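Local coordinates for MHC class I antigen (PDB 7CPO), which probably presents short peptides to T cells of the green anole, holding each one in a groove between two helices above a beta-sheet floor, at residues V36-S41 and G72-F77; K57-P60 and E64-T67; T131-A136 and K147-F152. All coordinates share one frame; numbering follows the deposited sequence.

Contact 1: residues V36-S41 and G72-F77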
# COMPACT_ATOMS: atom_id res chain seq x y z
N VAL A 36 -1.96 10.78 -7.37
CA VAL A 36 -3.30 11.26 -7.65
C VAL A 36 -4.27 10.39 -6.87
O VAL A 36 -3.97 9.24 -6.53
CB VAL A 36 -3.67 11.22 -9.16
CG1 VAL A 36 -2.93 12.34 -9.93
CG2 VAL A 36 -3.36 9.83 -9.75
N SER A 37 -5.44 10.94 -6.57
CA SER A 37 -6.49 10.06 -6.10
C SER A 37 -7.82 10.67 -6.50
O SER A 37 -7.94 11.87 -6.73
CB SER A 37 -6.43 9.79 -4.59
OG SER A 37 -7.20 10.69 -3.85
N TYR A 38 -8.81 9.82 -6.66
CA TYR A 38 -10.14 10.28 -6.95
C TYR A 38 -10.90 10.16 -5.65
O TYR A 38 -11.23 9.07 -5.19
CB TYR A 38 -10.80 9.50 -8.07
CG TYR A 38 -12.26 9.84 -8.23
CD1 TYR A 38 -12.66 10.92 -8.99
CD2 TYR A 38 -13.24 9.08 -7.61
CE1 TYR A 38 -13.99 11.23 -9.14
CE2 TYR A 38 -14.57 9.38 -7.75
CZ TYR A 38 -14.95 10.46 -8.51
OH TYR A 38 -16.29 10.74 -8.65
N ASN A 39 -11.15 11.30 -5.05
CA ASN A 39 -11.80 11.35 -3.76
C ASN A 39 -13.29 11.20 -4.07
O ASN A 39 -13.91 12.06 -4.70
CB ASN A 39 -11.28 12.62 -3.07
CG ASN A 39 -12.08 13.10 -1.87
OD1 ASN A 39 -13.19 12.70 -1.67
ND2 ASN A 39 -11.56 14.12 -1.20
N ALA A 40 -13.84 10.00 -3.78
CA ALA A 40 -15.23 9.71 -4.12
C ALA A 40 -16.15 10.68 -3.42
O ALA A 40 -17.28 10.94 -3.88
CB ALA A 40 -15.59 8.29 -3.70
N SER A 41 -15.70 11.24 -2.31
CA SER A 41 -16.32 12.47 -1.88
C SER A 41 -16.14 13.52 -2.97
O SER A 41 -17.12 13.88 -3.61
CB SER A 41 -15.80 12.91 -0.50
OG SER A 41 -16.28 14.21 -0.21
N GLY A 72 -16.88 8.15 -14.71
CA GLY A 72 -17.42 7.08 -15.53
C GLY A 72 -17.14 5.71 -14.94
O GLY A 72 -18.01 4.85 -14.89
N HIS A 73 -15.91 5.50 -14.46
CA HIS A 73 -15.56 4.20 -13.88
C HIS A 73 -16.37 3.91 -12.62
O HIS A 73 -16.82 2.78 -12.41
CB HIS A 73 -14.06 4.15 -13.56
CG HIS A 73 -13.18 4.36 -14.75
ND1 HIS A 73 -11.86 4.75 -14.64
CD2 HIS A 73 -13.42 4.22 -16.08
CE1 HIS A 73 -11.33 4.85 -15.84
NE2 HIS A 73 -12.25 4.53 -16.74
N GLU A 74 -16.57 4.93 -11.77
CA GLU A 74 -17.40 4.76 -10.58
C GLU A 74 -18.81 4.28 -10.94
O GLU A 74 -19.32 3.32 -10.36
CB GLU A 74 -17.46 6.06 -9.78
CG GLU A 74 -18.16 5.90 -8.43
CD GLU A 74 -18.32 7.20 -7.66
OE1 GLU A 74 -17.91 8.27 -8.18
OE2 GLU A 74 -18.85 7.16 -6.54
N ARG A 75 -19.45 4.94 -11.91
CA ARG A 75 -20.79 4.50 -12.31
C ARG A 75 -20.76 3.10 -12.89
O ARG A 75 -21.66 2.29 -12.61
CB ARG A 75 -21.40 5.50 -13.30
CG ARG A 75 -22.16 6.63 -12.62
CD ARG A 75 -22.89 7.55 -13.60
NE ARG A 75 -21.91 8.09 -14.53
CZ ARG A 75 -21.25 9.23 -14.36
NH1 ARG A 75 -21.49 9.99 -13.30
NH2 ARG A 75 -20.35 9.60 -15.27
N SER A 76 -19.75 2.78 -13.70
CA SER A 76 -19.63 1.43 -14.26
C SER A 76 -19.49 0.39 -13.15
O SER A 76 -20.04 -0.71 -13.25
CB SER A 76 -18.41 1.33 -15.17
OG SER A 76 -18.59 2.00 -16.41
N PHE A 77 -18.75 0.72 -12.09
CA PHE A 77 -18.53 -0.27 -11.03
C PHE A 77 -19.82 -0.54 -10.26
O PHE A 77 -20.09 -1.68 -9.90
CB PHE A 77 -17.40 0.19 -10.11
CG PHE A 77 -16.02 -0.16 -10.62
CD1 PHE A 77 -15.73 -0.10 -11.98
CD2 PHE A 77 -15.03 -0.59 -9.77
CE1 PHE A 77 -14.49 -0.44 -12.47
CE2 PHE A 77 -13.78 -0.94 -10.25
CZ PHE A 77 -13.52 -0.86 -11.61

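Contact 2: residues K57-P60 and E64-T67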
# COMPACT_ATOMS: atom_id res chain seq x y z
N LYS A 57 1.01 22.52 -18.20
CA LYS A 57 1.50 23.35 -19.29
C LYS A 57 1.06 22.79 -20.65
O LYS A 57 0.42 23.49 -21.44
CB LYS A 57 3.02 23.48 -19.22
CG LYS A 57 3.58 24.54 -20.15
CD LYS A 57 5.06 24.32 -20.44
CE LYS A 57 5.32 22.86 -20.84
NZ LYS A 57 6.04 22.70 -22.14
N ASN A 58 1.34 21.51 -20.90
CA ASN A 58 0.98 20.89 -22.17
C ASN A 58 -0.44 20.34 -22.19
O ASN A 58 -1.08 20.33 -23.25
CB ASN A 58 1.93 19.75 -22.51
CG ASN A 58 3.25 20.23 -23.08
OD1 ASN A 58 3.57 21.43 -23.01
ND2 ASN A 58 4.03 19.31 -23.62
N ASP A 59 -0.97 19.89 -21.05
CA ASP A 59 -2.29 19.27 -20.99
C ASP A 59 -3.14 19.97 -19.94
O ASP A 59 -3.43 19.41 -18.87
CB ASP A 59 -2.15 17.77 -20.73
CG ASP A 59 -3.46 17.04 -20.85
OD1 ASP A 59 -4.49 17.70 -21.14
OD2 ASP A 59 -3.46 15.81 -20.64
N PRO A 60 -3.58 21.19 -20.22
CA PRO A 60 -4.41 21.92 -19.25
C PRO A 60 -5.73 21.23 -18.95
O PRO A 60 -6.40 21.62 -17.99
CB PRO A 60 -4.62 23.29 -19.92
CG PRO A 60 -4.50 22.98 -21.39
CD PRO A 60 -3.42 21.94 -21.48
N GLU A 64 -9.75 17.64 -15.73
CA GLU A 64 -11.12 17.39 -16.15
C GLU A 64 -11.25 16.02 -16.81
O GLU A 64 -12.19 15.26 -16.50
CB GLU A 64 -11.62 18.48 -17.11
CG GLU A 64 -11.73 19.85 -16.49
CD GLU A 64 -12.62 19.89 -15.24
OE1 GLU A 64 -13.73 19.30 -15.24
OE2 GLU A 64 -12.18 20.54 -14.26
N ARG A 65 -10.34 15.69 -17.74
CA ARG A 65 -10.43 14.41 -18.43
C ARG A 65 -10.37 13.24 -17.45
O ARG A 65 -11.25 12.36 -17.46
CB ARG A 65 -9.33 14.29 -19.49
CG ARG A 65 -9.54 13.15 -20.50
CD ARG A 65 -8.70 13.38 -21.75
NE ARG A 65 -7.34 13.57 -21.32
CZ ARG A 65 -6.60 14.64 -21.55
NH1 ARG A 65 -7.08 15.63 -22.28
NH2 ARG A 65 -5.38 14.71 -21.06
N ASN A 66 -9.38 13.24 -16.55
CA ASN A 66 -9.28 12.17 -15.56
C ASN A 66 -10.49 12.13 -14.64
O ASN A 66 -10.96 11.05 -14.26
CB ASN A 66 -8.00 12.34 -14.74
CG ASN A 66 -6.76 11.84 -15.47
OD1 ASN A 66 -6.46 10.64 -15.45
ND2 ASN A 66 -6.00 12.76 -16.07
N THR A 67 -10.99 13.30 -14.25
CA THR A 67 -12.21 13.37 -13.43
C THR A 67 -13.41 12.73 -14.15
O THR A 67 -14.13 11.91 -13.57
CB THR A 67 -12.49 14.83 -13.07
OG1 THR A 67 -11.43 15.34 -12.26
CG2 THR A 67 -13.80 14.98 -12.33
O HOH W 1 -8.19 20.31 -16.18

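Contact 3: residues T131-A136 and K147-F152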
# COMPACT_ATOMS: atom_id res chain seq x y z
N THR A 131 -2.15 -12.71 -25.69
CA THR A 131 -3.07 -13.45 -26.54
C THR A 131 -4.30 -12.64 -26.91
O THR A 131 -5.10 -13.11 -27.73
CB THR A 131 -3.53 -14.74 -25.85
OG1 THR A 131 -4.17 -14.39 -24.62
CG2 THR A 131 -2.33 -15.64 -25.55
N LEU A 132 -4.45 -11.45 -26.33
CA LEU A 132 -5.65 -10.63 -26.45
C LEU A 132 -6.92 -11.42 -26.14
O LEU A 132 -7.92 -11.33 -26.86
CB LEU A 132 -5.73 -9.98 -27.83
CG LEU A 132 -4.91 -8.70 -27.98
CD1 LEU A 132 -5.15 -8.09 -29.33
CD2 LEU A 132 -5.20 -7.70 -26.87
N THR A 133 -6.88 -12.19 -25.06
CA THR A 133 -8.05 -12.89 -24.55
C THR A 133 -8.15 -12.65 -23.05
O THR A 133 -7.22 -12.15 -22.42
CB THR A 133 -7.98 -14.41 -24.81
OG1 THR A 133 -6.83 -14.95 -24.17
CG2 THR A 133 -7.90 -14.70 -26.31
N TRP A 134 -9.28 -13.03 -22.46
CA TRP A 134 -9.53 -12.81 -21.04
C TRP A 134 -9.50 -14.13 -20.28
O TRP A 134 -10.02 -15.15 -20.76
CB TRP A 134 -10.87 -12.09 -20.83
CG TRP A 134 -10.90 -10.67 -21.42
CD1 TRP A 134 -11.16 -10.33 -22.72
CD2 TRP A 134 -10.64 -9.44 -20.72
NE1 TRP A 134 -11.08 -8.96 -22.87
CE2 TRP A 134 -10.77 -8.39 -21.66
CE3 TRP A 134 -10.31 -9.12 -19.39
CZ2 TRP A 134 -10.59 -7.04 -21.32
CZ3 TRP A 134 -10.14 -7.79 -19.05
CH2 TRP A 134 -10.27 -6.76 -20.01
N MET A 135 -8.90 -14.11 -19.08
CA MET A 135 -8.89 -15.25 -18.17
C MET A 135 -9.99 -15.08 -17.12
O MET A 135 -9.85 -14.27 -16.20
CB MET A 135 -7.54 -15.41 -17.48
CG MET A 135 -6.36 -15.33 -18.40
SD MET A 135 -4.86 -15.20 -17.43
CE MET A 135 -5.25 -16.29 -16.04
N ALA A 136 -11.03 -15.89 -17.23
CA ALA A 136 -12.08 -15.95 -16.22
C ALA A 136 -11.67 -16.89 -15.10
O ALA A 136 -11.12 -17.96 -15.34
CB ALA A 136 -13.39 -16.45 -16.85
N LYS A 147 -18.48 -11.58 -23.87
CA LYS A 147 -18.62 -10.26 -24.42
C LYS A 147 -17.25 -9.69 -24.70
O LYS A 147 -16.97 -9.22 -25.81
CB LYS A 147 -19.45 -9.48 -23.41
CG LYS A 147 -20.55 -10.41 -22.84
CD LYS A 147 -21.68 -9.62 -22.27
CE LYS A 147 -21.40 -9.25 -20.83
NZ LYS A 147 -22.51 -8.39 -20.30
N TRP A 148 -16.32 -9.89 -23.76
CA TRP A 148 -15.05 -9.18 -23.85
C TRP A 148 -14.08 -9.86 -24.82
O TRP A 148 -13.38 -9.16 -25.56
CB TRP A 148 -14.44 -9.04 -22.46
CG TRP A 148 -15.20 -8.11 -21.60
CD1 TRP A 148 -16.42 -7.53 -21.88
CD2 TRP A 148 -14.81 -7.62 -20.31
NE1 TRP A 148 -16.81 -6.72 -20.84
CE2 TRP A 148 -15.84 -6.76 -19.86
CE3 TRP A 148 -13.69 -7.83 -19.49
CZ2 TRP A 148 -15.77 -6.10 -18.64
CZ3 TRP A 148 -13.63 -7.17 -18.27
CH2 TRP A 148 -14.67 -6.32 -17.85
N ASP A 149 -14.04 -11.20 -24.85
CA ASP A 149 -13.23 -11.87 -25.87
C ASP A 149 -13.60 -11.41 -27.26
O ASP A 149 -12.73 -11.25 -28.12
CB ASP A 149 -13.38 -13.39 -25.78
CG ASP A 149 -12.38 -14.04 -24.83
OD1 ASP A 149 -11.53 -13.31 -24.24
OD2 ASP A 149 -12.47 -15.28 -24.64
N ALA A 150 -14.89 -11.17 -27.50
CA ALA A 150 -15.35 -10.81 -28.83
C ALA A 150 -15.19 -9.33 -29.17
O ALA A 150 -15.44 -8.96 -30.33
CB ALA A 150 -16.81 -11.21 -28.99
N ASP A 151 -14.80 -8.48 -28.23
CA ASP A 151 -14.67 -7.04 -28.48
C ASP A 151 -13.24 -6.70 -28.89
O ASP A 151 -12.48 -6.06 -28.16
CB ASP A 151 -15.11 -6.24 -27.26
CG ASP A 151 -15.40 -4.79 -27.58
OD1 ASP A 151 -14.99 -4.33 -28.68
OD2 ASP A 151 -16.03 -4.12 -26.73
N PHE A 152 -12.89 -7.15 -30.11
CA PHE A 152 -11.51 -7.09 -30.59
C PHE A 152 -10.95 -5.68 -30.50
O PHE A 152 -9.81 -5.48 -30.06
CB PHE A 152 -11.43 -7.61 -32.03
CG PHE A 152 -11.91 -9.03 -32.18
CD1 PHE A 152 -11.70 -9.95 -31.15
CD2 PHE A 152 -12.60 -9.44 -33.32
CE1 PHE A 152 -12.16 -11.27 -31.26
CE2 PHE A 152 -13.06 -10.75 -33.43
CZ PHE A 152 -12.85 -11.66 -32.40

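Contact 1: residues V36-S41 and G72-F77
The phenol of Tyr38 meets the carboxylate of Glu74, and one hydrogen bond carries most of this small contact. Tyr38 OH donates to Glu74 OE1 at 3.0 Å, reaching that oxygen nearly along its C-O axis. OE1 lies at the edge of the ring and near its plane, with Tyr38 CE2 3.5 Å from Glu74 OE1. The two side chains cross at about a right angle, and the carboxylate is turned 72° from the ring. CB of Tyr38 already faces the helix, and with CG anti to the backbone N (chi1 171°) the ring continues that way; the extended chain of Glu74 comes to meet it. Ala40 CB lies at the limit of contact, 4.5 Å from Glu74 OE2. In the MHC class I fold this joins strand 33-39 of the sheet to helix 62-87, one wall of the peptide groove. The side chain of Tyr38 also touches Ala70 and Gln71 of that helix and Arg43, while Glu74 OE2 has a long, weak ion pair with Arg78. On the helix beside Glu74, His73 bonds to Tyr26 OH and to the backbone of the bound peptide; one residue before Tyr38, Ser37 OG is hydrogen-bonded to Asp53 of beta2-microglobulin.

Contact 2: residues K57-P60 and E64-T67
The carbonyl oxygen of Pro60 accepts a hydrogen bond from a water at 2.9 Å, and the same water receives the backbone N-H of Glu64, 3.1 Å from its oxygen to Glu64 N. The loop and the first turns of the helix are thus joined through solvent as well as by charge. The charged link is a salt bridge between Asp59 OD2 and Arg65 NH2, whose modelled separation is too short to be trusted. As modelled, the carboxylate lies at the edge of the guanidinium with the planes 21° apart, but this orientation shares the doubt over both atoms. Arg65 sets out with CG anti to the backbone N (chi1 -165°), and a bend at chi3 (54°) turns the guanidinium's edge to Asp59. Helix 62-87 is one wall of the MHC class I peptide groove, and Arg65 NE bonds to a polar side chain of the bound peptide. Asp59 precedes the turn into that helix, and its OD1 makes a weak capping hydrogen bond to Asp61 N. The contact lies at the surface, where the loop after strand 44-47 enters helix 62-87; Glu64 forms a salt bridge with Arg44 of that strand, and Thr67 OG1 bonds to Tyr45 N.

Contact 3: residues T131-A136 and K147-F152
One end of the peptide-binding groove of this MHC class I molecule is built here, where a tryptophan pair, Trp134 and Trp148, joins the edge strand of the floor to the short helix 141-149. The rings form a T-shaped pair: the edge of Trp148 points at the face of Trp134, with six-membered centroids 4.6 Å apart and planes at 61°. Trp148 CE3 lies over the six-membered ring of Trp134, 3.6 Å from Trp134 CZ3. On the same face, Trp148 CB makes a CH-pi contact over the five-membered ring, 3.6 Å from its centroid. Trp148 CG is anti to the carbonyl carbon and beside the backbone N (chi1 -69°), which leaves CB and the CE3 edge facing Trp134. At the edge of the Trp134 indole, in its plane, lies Asp149 OD1, 3.4 Å from Trp134 CD1. Asp149 OD1 accepts a hydrogen bond from the backbone N-H of Trp134 (N to OD1 2.9 Å, 148° at the hydrogen), met nearly along its C-O axis, tying the strand to helix 141-149, while Asp149 OD2 pairs with Lys145. Both indole nitrogens have partners: Trp134 NE1 bonds to Asn155 OD1, and Trp148 NE1 to the backbone of the bound peptide. Trp134 further rests on Ile125 and Leu127 of strand 122-128 and on Lys158 of helix 152-176, which places the pair among the sheet edge and both helical segments.

All three contacts tie a helix to its surroundings within the peptide-binding part of the chain, and their chemistry changes from charge and water at the surface to aromatic packing where burial is partial. Contacts 1 and 2 share helix 62-87, with centres about 16 Å apart, and contact 2 is nested in the loop that contact 1 closes. Contact 2 is the surface junction, whereas contact 1, partly buried, relies on a neutral hydroxyl donating to a carboxylate. Contact 3 reaches the same sheet as contact 1 but at its far edge strand, and holds a different helix; the centres of contacts 1 and 3 are about 25 Å apart. Also partly buried, it sets a carboxylate-to-backbone bond beside its rings.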